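Local coordinates for protein putative transcriptional regulator (Clostridium difficile, PDB 3QI7) that is of unknown function but has a periplasmic-binding-protein-like fold, and is probably a lipoprotein that binds a small ligand such as a sugar, at residues I10-E24 with V55-F68. Numbering follows the deposited sequence.
Sequences IDDFKVAVVTQPLSE and VKQTIKHVVLPENF
Parallel strands 13-19 and 57-63, joined through helix 26-42 in a beta-alpha-beta crossover, pair along their whole length in a periplasmic-binding-protein-like fold. Eight backbone hydrogen bonds run from Phe13 N to Lys56 O through to Leu64 N to Thr19 O, the last nearly straight at 176°. Asp12 extends the pairing at the start: its OD1 takes Lys56 N at 2.9 Å, met from above the carboxylate plane. Next to it, Gln57 CB lies over one face of the Phe13 ring, 4.0 Å from the centroid, while Val55 CG1 meets the ring edge.

Further along the same face, His61 NE2 donates to Thr19 OG1 at 2.8 Å, almost in the imidazole plane. With chi1 at 77°, Thr19 OG1 sits between its backbone N and carbonyl carbon, where it can also donate to Gln20 O; the hydroxyl is thus gripped by two bonds, and Glu33 holds ND1 at the far side of the imidazole. On the other face, Val18 CG1 packs against Leu64 CG at 3.6 Å.

Past the strands, Pro21 CB rests on Val63 CG1 at 3.7 Å, and Ser23 OG donates to Glu66 OE2. The syn lone pair of Glu24 OE2 receives Asn67 N at 2.9 Å, while a water joins Glu24 OE1 to Pro65 O, tying the two loops together.

Helices 26-42 and 306-324 pack on the Val15, Val17 and Gln57 face, helix 72-80 touches Val62 and Leu64, and strand 88-94 continues the sheet beyond strand 13-19.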
# COMPACT_ATOMS: atom_id res chain seq x y z
N ILE A 10 -28.16 15.86 8.07
CA ILE A 10 -27.50 14.57 8.40
C ILE A 10 -27.02 14.56 9.87
O ILE A 10 -26.36 15.50 10.31
CB ILE A 10 -26.27 14.32 7.43
CG1 ILE A 10 -26.72 14.08 5.99
CG2 ILE A 10 -25.38 13.15 7.91
CD1 ILE A 10 -27.67 12.89 5.81
N ASP A 11 -27.36 13.50 10.61
CA ASP A 11 -26.89 13.33 11.98
C ASP A 11 -25.37 13.27 12.06
O ASP A 11 -24.69 12.78 11.15
CB ASP A 11 -27.43 12.03 12.60
CG ASP A 11 -28.94 12.06 12.87
OD1 ASP A 11 -29.54 13.15 13.01
OD2 ASP A 11 -29.53 10.96 12.95
N ASP A 12 -24.82 13.73 13.18
CA ASP A 12 -23.41 13.53 13.45
C ASP A 12 -23.13 12.02 13.43
O ASP A 12 -23.98 11.22 13.82
CB ASP A 12 -23.04 14.15 14.79
CG ASP A 12 -23.19 15.68 14.79
OD1 ASP A 12 -23.28 16.31 13.69
OD2 ASP A 12 -23.22 16.25 15.90
N PHE A 13 -21.97 11.62 12.92
CA PHE A 13 -21.77 10.20 12.66
C PHE A 13 -20.39 9.71 13.01
O PHE A 13 -19.48 10.50 13.27
CB PHE A 13 -22.15 9.88 11.20
CG PHE A 13 -21.28 10.55 10.17
CD1 PHE A 13 -21.53 11.86 9.77
CD2 PHE A 13 -20.22 9.86 9.58
CE1 PHE A 13 -20.76 12.48 8.80
CE2 PHE A 13 -19.42 10.47 8.61
CZ PHE A 13 -19.70 11.79 8.22
N LYS A 14 -20.25 8.39 13.07
CA LYS A 14 -18.92 7.76 13.25
C LYS A 14 -18.53 6.95 12.01
O LYS A 14 -19.38 6.31 11.36
CB LYS A 14 -18.91 6.85 14.49
CG LYS A 14 -19.22 7.55 15.82
CD LYS A 14 -19.07 6.55 16.97
CE LYS A 14 -19.38 7.17 18.34
NZ LYS A 14 -19.96 6.14 19.24
N VAL A 15 -17.26 7.04 11.65
CA VAL A 15 -16.64 6.15 10.67
C VAL A 15 -15.76 5.18 11.45
O VAL A 15 -14.75 5.57 12.03
CB VAL A 15 -15.81 6.93 9.64
CG1 VAL A 15 -15.16 5.97 8.63
CG2 VAL A 15 -16.70 7.97 8.90
N ALA A 16 -16.17 3.92 11.50
CA ALA A 16 -15.39 2.93 12.21
C ALA A 16 -14.29 2.43 11.28
O ALA A 16 -14.57 2.18 10.11
CB ALA A 16 -16.29 1.76 12.68
N VAL A 17 -13.07 2.30 11.80
CA VAL A 17 -11.93 1.87 11.04
C VAL A 17 -11.23 0.72 11.77
O VAL A 17 -10.73 0.90 12.88
CB VAL A 17 -10.91 3.03 10.78
CG1 VAL A 17 -9.82 2.55 9.89
CG2 VAL A 17 -11.63 4.24 10.14
N VAL A 18 -11.19 -0.44 11.12
CA VAL A 18 -10.63 -1.65 11.70
C VAL A 18 -9.21 -1.88 11.17
O VAL A 18 -8.99 -1.95 9.94
CB VAL A 18 -11.51 -2.87 11.35
CG1 VAL A 18 -10.94 -4.18 11.99
CG2 VAL A 18 -12.93 -2.60 11.75
N THR A 19 -8.25 -1.98 12.08
CA THR A 19 -6.89 -2.31 11.70
C THR A 19 -6.34 -3.40 12.61
O THR A 19 -6.92 -3.69 13.66
CB THR A 19 -5.94 -1.10 11.83
OG1 THR A 19 -5.63 -0.89 13.20
CG2 THR A 19 -6.57 0.19 11.25
N GLN A 20 -5.22 -3.98 12.21
CA GLN A 20 -4.40 -4.77 13.12
C GLN A 20 -3.74 -3.86 14.18
O GLN A 20 -3.71 -2.62 14.01
CB GLN A 20 -3.35 -5.59 12.35
CG GLN A 20 -3.97 -6.69 11.43
CD GLN A 20 -2.93 -7.45 10.59
OE1 GLN A 20 -3.13 -7.70 9.39
NE2 GLN A 20 -1.81 -7.81 11.22
N PRO A 21 -3.25 -4.46 15.28
CA PRO A 21 -2.67 -3.64 16.33
C PRO A 21 -1.34 -3.02 15.94
O PRO A 21 -0.69 -3.45 14.95
CB PRO A 21 -2.49 -4.60 17.52
CG PRO A 21 -2.85 -5.93 17.06
CD PRO A 21 -3.45 -5.86 15.69
N LEU A 22 -0.96 -2.00 16.70
CA LEU A 22 0.25 -1.22 16.45
C LEU A 22 1.45 -2.15 16.29
O LEU A 22 2.27 -1.95 15.40
CB LEU A 22 0.47 -0.24 17.59
CG LEU A 22 1.69 0.69 17.59
CD1 LEU A 22 1.67 1.65 16.40
CD2 LEU A 22 1.72 1.45 18.93
N SER A 23 1.52 -3.18 17.12
CA SER A 23 2.63 -4.15 17.11
C SER A 23 2.79 -4.91 15.79
O SER A 23 3.86 -5.45 15.52
CB SER A 23 2.47 -5.16 18.25
OG SER A 23 1.27 -5.93 18.12
N GLU A 24 1.72 -4.98 15.00
CA GLU A 24 1.68 -5.77 13.76
C GLU A 24 1.70 -4.88 12.50
O GLU A 24 2.47 -5.15 11.58
CB GLU A 24 0.45 -6.67 13.76
CG GLU A 24 0.40 -7.70 14.88
CD GLU A 24 -0.76 -8.67 14.75
OE1 GLU A 24 -1.70 -8.37 14.00
OE2 GLU A 24 -0.73 -9.74 15.43
N VAL A 55 -21.67 19.41 9.92
CA VAL A 55 -21.97 18.10 10.47
C VAL A 55 -20.68 17.60 11.13
O VAL A 55 -19.59 17.94 10.68
CB VAL A 55 -22.39 17.13 9.36
CG1 VAL A 55 -22.75 15.78 9.96
CG2 VAL A 55 -23.58 17.70 8.54
N LYS A 56 -20.79 16.83 12.20
CA LYS A 56 -19.61 16.33 12.92
C LYS A 56 -19.34 14.87 12.60
O LYS A 56 -20.26 14.04 12.54
CB LYS A 56 -19.75 16.53 14.43
CG LYS A 56 -19.53 17.99 14.90
CD LYS A 56 -19.90 18.17 16.37
CE LYS A 56 -20.15 19.65 16.71
NZ LYS A 56 -18.93 20.51 16.56
N GLN A 57 -18.06 14.56 12.39
CA GLN A 57 -17.65 13.19 12.14
C GLN A 57 -16.46 12.85 13.03
O GLN A 57 -15.58 13.69 13.24
CB GLN A 57 -17.25 12.97 10.66
CG GLN A 57 -17.46 14.17 9.72
CD GLN A 57 -16.24 15.06 9.58
OE1 GLN A 57 -15.97 15.58 8.50
NE2 GLN A 57 -15.51 15.27 10.67
N THR A 58 -16.45 11.63 13.56
CA THR A 58 -15.31 11.11 14.32
C THR A 58 -14.95 9.71 13.81
O THR A 58 -15.77 9.03 13.20
CB THR A 58 -15.57 11.00 15.88
OG1 THR A 58 -16.76 10.25 16.12
CG2 THR A 58 -15.68 12.37 16.58
N ILE A 59 -13.74 9.30 14.08
CA ILE A 59 -13.29 7.98 13.71
C ILE A 59 -13.34 7.10 14.95
O ILE A 59 -12.89 7.52 16.03
CB ILE A 59 -11.86 8.03 13.14
CG1 ILE A 59 -11.92 8.60 11.71
CG2 ILE A 59 -11.24 6.64 13.14
CD1 ILE A 59 -10.58 9.11 11.18
N LYS A 60 -13.94 5.92 14.81
CA LYS A 60 -13.86 4.91 15.85
C LYS A 60 -12.86 3.85 15.43
O LYS A 60 -13.16 2.99 14.58
CB LYS A 60 -15.23 4.26 16.11
CG LYS A 60 -15.24 3.24 17.26
CD LYS A 60 -16.67 2.89 17.65
CE LYS A 60 -16.77 2.27 19.06
NZ LYS A 60 -16.61 0.81 18.96
N HIS A 61 -11.68 3.89 16.05
CA HIS A 61 -10.64 2.93 15.74
C HIS A 61 -10.84 1.59 16.47
O HIS A 61 -10.71 1.49 17.69
CB HIS A 61 -9.27 3.52 16.07
CG HIS A 61 -8.12 2.74 15.52
ND1 HIS A 61 -6.80 3.09 15.75
CD2 HIS A 61 -8.08 1.63 14.75
CE1 HIS A 61 -6.01 2.23 15.14
NE2 HIS A 61 -6.75 1.33 14.53
N VAL A 62 -11.11 0.55 15.69
CA VAL A 62 -11.32 -0.79 16.21
C VAL A 62 -10.07 -1.63 15.95
O VAL A 62 -9.61 -1.72 14.79
CB VAL A 62 -12.51 -1.46 15.48
CG1 VAL A 62 -12.74 -2.90 15.99
CG2 VAL A 62 -13.78 -0.62 15.63
N VAL A 63 -9.52 -2.23 17.00
CA VAL A 63 -8.26 -2.95 16.91
C VAL A 63 -8.50 -4.44 16.98
O VAL A 63 -9.08 -4.96 17.93
CB VAL A 63 -7.30 -2.52 18.01
CG1 VAL A 63 -5.91 -3.15 17.82
CG2 VAL A 63 -7.24 -0.98 18.05
N LEU A 64 -8.08 -5.15 15.94
CA LEU A 64 -8.22 -6.60 15.91
C LEU A 64 -7.31 -7.26 16.95
O LEU A 64 -6.24 -6.73 17.26
CB LEU A 64 -7.87 -7.14 14.52
CG LEU A 64 -8.76 -6.77 13.34
CD1 LEU A 64 -7.95 -6.87 12.03
CD2 LEU A 64 -10.04 -7.63 13.27
N PRO A 65 -7.69 -8.46 17.42
CA PRO A 65 -6.80 -9.22 18.27
C PRO A 65 -5.50 -9.52 17.53
O PRO A 65 -5.50 -9.59 16.31
CB PRO A 65 -7.58 -10.51 18.58
CG PRO A 65 -8.71 -10.55 17.68
CD PRO A 65 -8.94 -9.18 17.09
N GLU A 66 -4.40 -9.67 18.25
CA GLU A 66 -3.16 -10.14 17.65
C GLU A 66 -3.40 -11.49 16.98
O GLU A 66 -4.19 -12.29 17.49
CB GLU A 66 -2.05 -10.26 18.69
CG GLU A 66 -1.55 -8.91 19.19
CD GLU A 66 -0.31 -9.03 20.05
OE1 GLU A 66 -0.10 -10.09 20.66
OE2 GLU A 66 0.44 -8.05 20.13
N ASN A 67 -2.76 -11.71 15.84
CA ASN A 67 -2.79 -13.02 15.18
C ASN A 67 -4.23 -13.40 14.92
O ASN A 67 -4.65 -14.50 15.26
CB ASN A 67 -2.12 -14.08 16.08
CG ASN A 67 -0.68 -13.75 16.40
OD1 ASN A 67 0.16 -13.63 15.51
ND2 ASN A 67 -0.39 -13.59 17.68
N PHE A 68 -4.99 -12.47 14.35
CA PHE A 68 -6.46 -12.56 14.33
C PHE A 68 -7.02 -13.77 13.57
O PHE A 68 -8.09 -14.25 13.91
CB PHE A 68 -7.12 -11.25 13.85
CG PHE A 68 -7.21 -11.08 12.34
CD1 PHE A 68 -8.23 -11.71 11.61
CD2 PHE A 68 -6.33 -10.26 11.65
CE1 PHE A 68 -8.34 -11.55 10.23
CE2 PHE A 68 -6.42 -10.08 10.28
CZ PHE A 68 -7.44 -10.73 9.56
O HOH W 1 -4.10 -9.21 13.91